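Local coordinates for putative glyoxalase superfamily protein (Ralstonia eutropha, PDB 3IUZ) that probably acts as an iron(II)-dependent dioxygenase of the 2-oxoadipate dioxygenase/decarboxylase family, within the glyoxalase superfamily, at residues Arg18-Leu32 against Gln47-Asp59. Residues are numbered along the deposited sequence; the frame is centred on the assembly and turned at random.
Sequences RTRHLLSLVSVPDGL and QALNMVLFAGILD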
loop_
_atom_site.group_PDB
_atom_site.type_symbol
_atom_site.label_atom_id
_atom_site.label_comp_id
_atom_site.label_asym_id
_atom_site.label_seq_id
_atom_site.Cartn_x
_atom_site.Cartn_y
_atom_site.Cartn_z
ATOM N N ARG A 18 -5.592 19.744 0.675
ATOM C CA ARG A 18 -4.957 18.478 0.990
ATOM C C ARG A 18 -3.713 18.304 0.092
ATOM O O ARG A 18 -2.701 17.790 0.523
ATOM C CB ARG A 18 -5.960 17.343 0.789
ATOM C CG ARG A 18 -6.159 16.388 1.946
ATOM C CD ARG A 18 -4.848 15.677 2.208
ATOM N NE ARG A 18 -4.942 14.313 2.777
ATOM C CZ ARG A 18 -4.313 13.916 3.892
ATOM N NH1 ARG A 18 -3.600 14.798 4.611
ATOM N NH2 ARG A 18 -4.379 12.641 4.302
ATOM N N THR A 19 -3.792 18.752 -1.157
ATOM C CA THR A 19 -2.659 18.674 -2.089
ATOM C C THR A 19 -1.516 19.548 -1.662
ATOM O O THR A 19 -0.363 19.128 -1.697
ATOM C CB THR A 19 -3.123 19.032 -3.512
ATOM O OG1 THR A 19 -4.008 17.983 -3.933
ATOM C CG2 THR A 19 -1.948 19.223 -4.499
ATOM N N ARG A 20 -1.841 20.778 -1.275
ATOM C CA ARG A 20 -0.849 21.683 -0.727
ATOM C C ARG A 20 -0.103 21.049 0.431
ATOM O O ARG A 20 1.093 21.103 0.444
ATOM C CB ARG A 20 -1.483 23.039 -0.320
ATOM C CG ARG A 20 -1.487 24.042 -1.469
ATOM C CD ARG A 20 -1.838 25.503 -1.039
ATOM N NE ARG A 20 -3.285 25.697 -0.842
ATOM C CZ ARG A 20 -3.933 25.668 0.335
ATOM N NH1 ARG A 20 -3.294 25.461 1.491
ATOM N NH2 ARG A 20 -5.250 25.848 0.359
ATOM N N HIS A 21 -0.806 20.443 1.375
ATOM C CA HIS A 21 -0.143 19.815 2.530
ATOM C C HIS A 21 0.740 18.651 2.059
ATOM O O HIS A 21 1.899 18.520 2.458
ATOM C CB HIS A 21 -1.195 19.282 3.509
ATOM C CG HIS A 21 -0.648 18.397 4.595
ATOM N ND1 HIS A 21 0.136 18.872 5.633
ATOM C CD2 HIS A 21 -0.833 17.076 4.847
ATOM C CE1 HIS A 21 0.456 17.873 6.438
ATOM N NE2 HIS A 21 -0.141 16.778 6.000
ATOM N N LEU A 22 0.180 17.822 1.186
ATOM C CA LEU A 22 0.891 16.659 0.712
ATOM C C LEU A 22 2.192 17.056 -0.043
ATOM O O LEU A 22 3.241 16.416 0.138
ATOM C CB LEU A 22 -0.044 15.796 -0.150
ATOM C CG LEU A 22 0.341 14.320 -0.201
ATOM C CD1 LEU A 22 0.428 13.706 1.200
ATOM C CD2 LEU A 22 -0.639 13.571 -1.093
ATOM N N LEU A 23 2.130 18.119 -0.850
ATOM C CA LEU A 23 3.291 18.515 -1.645
ATOM C C LEU A 23 4.343 19.140 -0.733
ATOM O O LEU A 23 5.530 19.060 -1.001
ATOM C CB LEU A 23 2.928 19.463 -2.800
ATOM C CG LEU A 23 2.146 18.891 -3.999
ATOM C CD1 LEU A 23 1.640 20.004 -4.899
ATOM C CD2 LEU A 23 2.971 17.906 -4.822
ATOM N N SER A 24 3.938 19.768 0.365
ATOM C CA SER A 24 4.959 20.288 1.246
ATOM C C SER A 24 5.568 19.171 2.102
ATOM O O SER A 24 6.674 19.311 2.562
ATOM C CB SER A 24 4.415 21.400 2.120
ATOM O OG SER A 24 3.655 20.827 3.149
ATOM N N LEU A 25 4.872 18.052 2.259
ATOM C CA LEU A 25 5.318 16.978 3.160
ATOM C C LEU A 25 6.191 15.916 2.443
ATOM O O LEU A 25 7.253 15.558 2.939
ATOM C CB LEU A 25 4.108 16.271 3.763
ATOM C CG LEU A 25 4.367 15.066 4.646
ATOM C CD1 LEU A 25 5.143 15.464 5.911
ATOM C CD2 LEU A 25 2.994 14.350 4.934
ATOM N N VAL A 26 5.701 15.420 1.309
ATOM C CA VAL A 26 6.248 14.244 0.650
ATOM C C VAL A 26 7.125 14.647 -0.539
ATOM O O VAL A 26 6.637 15.293 -1.482
ATOM C CB VAL A 26 5.151 13.340 0.143
ATOM C CG1 VAL A 26 5.745 12.067 -0.521
ATOM C CG2 VAL A 26 4.222 12.956 1.304
ATOM N N SER A 27 8.407 14.274 -0.497
ATOM C CA SER A 27 9.313 14.597 -1.606
ATOM C C SER A 27 8.891 13.936 -2.868
ATOM O O SER A 27 8.471 12.762 -2.880
ATOM C CB SER A 27 10.735 14.158 -1.330
ATOM O OG SER A 27 11.236 14.901 -0.258
ATOM N N VAL A 28 9.019 14.686 -3.960
ATOM C CA VAL A 28 8.847 14.122 -5.271
ATOM C C VAL A 28 10.234 13.836 -5.778
ATOM O O VAL A 28 11.098 14.710 -5.821
ATOM C CB VAL A 28 8.086 15.106 -6.233
ATOM C CG1 VAL A 28 8.090 14.578 -7.651
ATOM C CG2 VAL A 28 6.692 15.327 -5.763
ATOM N N PRO A 29 10.466 12.624 -6.238
ATOM C CA PRO A 29 11.804 12.361 -6.786
ATOM C C PRO A 29 12.137 13.227 -7.994
ATOM O O PRO A 29 11.250 13.574 -8.790
ATOM C CB PRO A 29 11.733 10.886 -7.202
ATOM C CG PRO A 29 10.279 10.556 -7.301
ATOM C CD PRO A 29 9.513 11.525 -6.471
ATOM N N ASP A 30 13.407 13.577 -8.113
ATOM C CA ASP A 30 13.884 14.378 -9.216
ATOM C C ASP A 30 14.086 13.486 -10.412
ATOM O O ASP A 30 14.309 12.302 -10.275
ATOM C CB ASP A 30 15.223 15.023 -8.896
ATOM C CG ASP A 30 15.117 16.127 -7.878
ATOM O OD1 ASP A 30 14.136 16.925 -7.892
ATOM O OD2 ASP A 30 16.056 16.200 -7.053
ATOM N N GLY A 31 14.019 14.059 -11.594
ATOM C CA GLY A 31 14.320 13.266 -12.770
ATOM C C GLY A 31 13.231 12.392 -13.364
ATOM O O GLY A 31 13.519 11.533 -14.175
ATOM N N LEU A 32 11.973 12.560 -12.986
ATOM C CA LEU A 32 10.941 11.728 -13.619
ATOM C C LEU A 32 10.781 12.176 -15.087
ATOM O O LEU A 32 10.753 13.388 -15.366
ATOM C CB LEU A 32 9.622 11.811 -12.870
ATOM C CG LEU A 32 9.628 11.315 -11.420
ATOM C CD1 LEU A 32 8.187 11.457 -10.860
ATOM C CD2 LEU A 32 10.170 9.875 -11.246
ATOM N N GLN A 47 3.785 8.103 -9.521
ATOM C CA GLN A 47 4.176 8.884 -8.354
ATOM C C GLN A 47 2.949 9.580 -7.718
ATOM O O GLN A 47 2.760 9.474 -6.474
ATOM C CB GLN A 47 5.257 9.886 -8.722
ATOM C CG GLN A 47 5.660 10.855 -7.622
ATOM C CD GLN A 47 6.315 10.202 -6.481
ATOM O OE1 GLN A 47 6.869 9.106 -6.595
ATOM N NE2 GLN A 47 6.284 10.887 -5.329
ATOM N N ALA A 48 2.085 10.177 -8.553
ATOM C CA ALA A 48 0.860 10.838 -8.031
ATOM C C ALA A 48 -0.069 9.835 -7.411
ATOM O O ALA A 48 -0.560 10.100 -6.281
ATOM C CB ALA A 48 0.150 11.661 -9.038
ATOM N N LEU A 49 -0.286 8.688 -8.065
ATOM C CA LEU A 49 -1.128 7.634 -7.444
ATOM C C LEU A 49 -0.593 7.285 -6.037
ATOM O O LEU A 49 -1.373 7.201 -5.073
ATOM C CB LEU A 49 -1.214 6.370 -8.276
ATOM C CG LEU A 49 -1.850 5.132 -7.661
ATOM C CD1 LEU A 49 -3.350 5.392 -7.372
ATOM C CD2 LEU A 49 -1.636 3.870 -8.518
ATOM N N ASN A 50 0.723 7.070 -5.949
ATOM C CA ASN A 50 1.345 6.689 -4.705
ATOM C C ASN A 50 1.100 7.707 -3.612
ATOM O O ASN A 50 0.882 7.328 -2.483
ATOM C CB ASN A 50 2.853 6.488 -4.852
ATOM C CG ASN A 50 3.189 5.194 -5.563
ATOM O OD1 ASN A 50 2.284 4.407 -5.829
ATOM N ND2 ASN A 50 4.487 5.009 -5.957
HETATM N N MSE A 51 1.175 8.981 -3.973
HETATM C CA MSE A 51 0.983 10.026 -3.036
HETATM C C MSE A 51 -0.485 10.073 -2.546
HETATM O O MSE A 51 -0.732 10.410 -1.385
HETATM C CB MSE A 51 1.445 11.360 -3.659
HETATM C CG MSE A 51 3.024 11.453 -3.861
HETATM SE SE MSE A 51 3.503 13.003 -4.800
HETATM C CE MSE A 51 3.594 14.292 -3.352
ATOM N N VAL A 52 -1.442 9.797 -3.448
ATOM C CA VAL A 52 -2.843 9.788 -3.096
ATOM C C VAL A 52 -3.067 8.647 -2.133
ATOM O O VAL A 52 -3.751 8.824 -1.099
ATOM C CB VAL A 52 -3.754 9.717 -4.334
ATOM C CG1 VAL A 52 -5.216 9.509 -3.911
ATOM C CG2 VAL A 52 -3.541 10.979 -5.194
ATOM N N LEU A 53 -2.409 7.508 -2.399
ATOM C CA LEU A 53 -2.576 6.329 -1.570
ATOM C C LEU A 53 -1.945 6.545 -0.173
ATOM O O LEU A 53 -2.493 6.139 0.842
ATOM C CB LEU A 53 -2.008 5.065 -2.267
ATOM C CG LEU A 53 -2.809 4.558 -3.484
ATOM C CD1 LEU A 53 -2.054 3.389 -4.182
ATOM C CD2 LEU A 53 -4.248 4.155 -3.063
ATOM N N PHE A 54 -0.795 7.184 -0.153
ATOM C CA PHE A 54 -0.136 7.630 1.060
ATOM C C PHE A 54 -1.049 8.550 1.894
ATOM O O PHE A 54 -1.244 8.324 3.087
ATOM C CB PHE A 54 1.195 8.313 0.728
ATOM C CG PHE A 54 1.995 8.712 1.952
ATOM C CD1 PHE A 54 2.744 7.771 2.633
ATOM C CD2 PHE A 54 1.966 10.010 2.441
ATOM C CE1 PHE A 54 3.484 8.118 3.786
ATOM C CE2 PHE A 54 2.661 10.361 3.627
ATOM C CZ PHE A 54 3.470 9.409 4.279
ATOM N N ALA A 55 -1.662 9.538 1.267
ATOM C CA ALA A 55 -2.603 10.384 1.968
ATOM C C ALA A 55 -3.753 9.587 2.582
ATOM O O ALA A 55 -4.233 9.920 3.684
ATOM C CB ALA A 55 -3.113 11.468 1.062
ATOM N N GLY A 56 -4.191 8.555 1.874
ATOM C CA GLY A 56 -5.210 7.618 2.345
ATOM C C GLY A 56 -4.727 6.826 3.561
ATOM O O GLY A 56 -5.502 6.601 4.512
ATOM N N ILE A 57 -3.457 6.438 3.592
ATOM C CA ILE A 57 -2.886 5.788 4.800
ATOM C C ILE A 57 -2.926 6.731 5.977
ATOM O O ILE A 57 -3.360 6.347 7.062
ATOM C CB ILE A 57 -1.432 5.287 4.653
ATOM C CG1 ILE A 57 -1.410 3.772 4.543
ATOM C CG2 ILE A 57 -0.526 5.673 5.900
ATOM C CD1 ILE A 57 -2.063 3.061 5.661
ATOM N N LEU A 58 -2.479 7.964 5.775
ATOM C CA LEU A 58 -2.483 8.957 6.832
ATOM C C LEU A 58 -3.892 9.180 7.410
ATOM O O LEU A 58 -4.024 9.431 8.622
ATOM C CB LEU A 58 -1.893 10.279 6.334
ATOM C CG LEU A 58 -0.394 10.271 5.972
ATOM C CD1 LEU A 58 0.023 11.703 5.639
ATOM C CD2 LEU A 58 0.500 9.657 7.110
ATOM N N ASP A 59 -4.925 9.102 6.562
ATOM C CA ASP A 59 -6.297 9.295 7.026
ATOM C C ASP A 59 -6.706 8.198 8.022
ATOM O O ASP A 59 -7.647 8.393 8.766
ATOM C CB ASP A 59 -7.294 9.225 5.868
ATOM C CG ASP A 59 -7.187 10.404 4.903
ATOM O OD1 ASP A 59 -6.628 11.446 5.270
ATOM O OD2 ASP A 59 -7.696 10.273 3.764
#
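Leu22 of helix 18-25 meets Met51, Phe54 and Ala55 of helix 47-59 where two helices of this glyoxalase-superfamily chain cross nearly at right angles (103°), an example of apolar packing closed at one end by a charge pair. Most of the contact is apolar. One branch of Leu22, CD2, sits on the backbone of the long helix, 3.2 Å from Met51 O, while CD1 approaches the edge of the Phe54 ring. Leu25 CD2 also comes to that edge and meets Leu58 CD1 tip to tip; Leu25 also touches Thr68 and Val71 of helix 62-73, and Leu58 shares the contact with Thr68. Past the end of the short helix, Val26 CG2 lies 3.8 Å from Phe54 CE2. Met51, a selenomethionine, bends at its last torsion (chi3 85°), which brings CE among Leu23, Val26 and Val28, 3.9 Å from Val26 CB. Farther along the loop, the Pro29 ring rests against the Gln47 amide, with its CD 3.5 Å from Gln47 CD, and Leu32 CD1 touches the aliphatic start of the same side chain.

The polar part belongs to Arg18. Its bent chain runs beside Ala55 CB to a salt bridge with the exposed Asp59, guanidinium and carboxylate planes 14° apart. The same nitrogen has two oxygen neighbours: Arg18 NH2 lies 2.7 Å from Asp59 OD1 in the salt bridge, and gives Ala55 O a weak, strongly bent hydrogen bond of 2.8 Å.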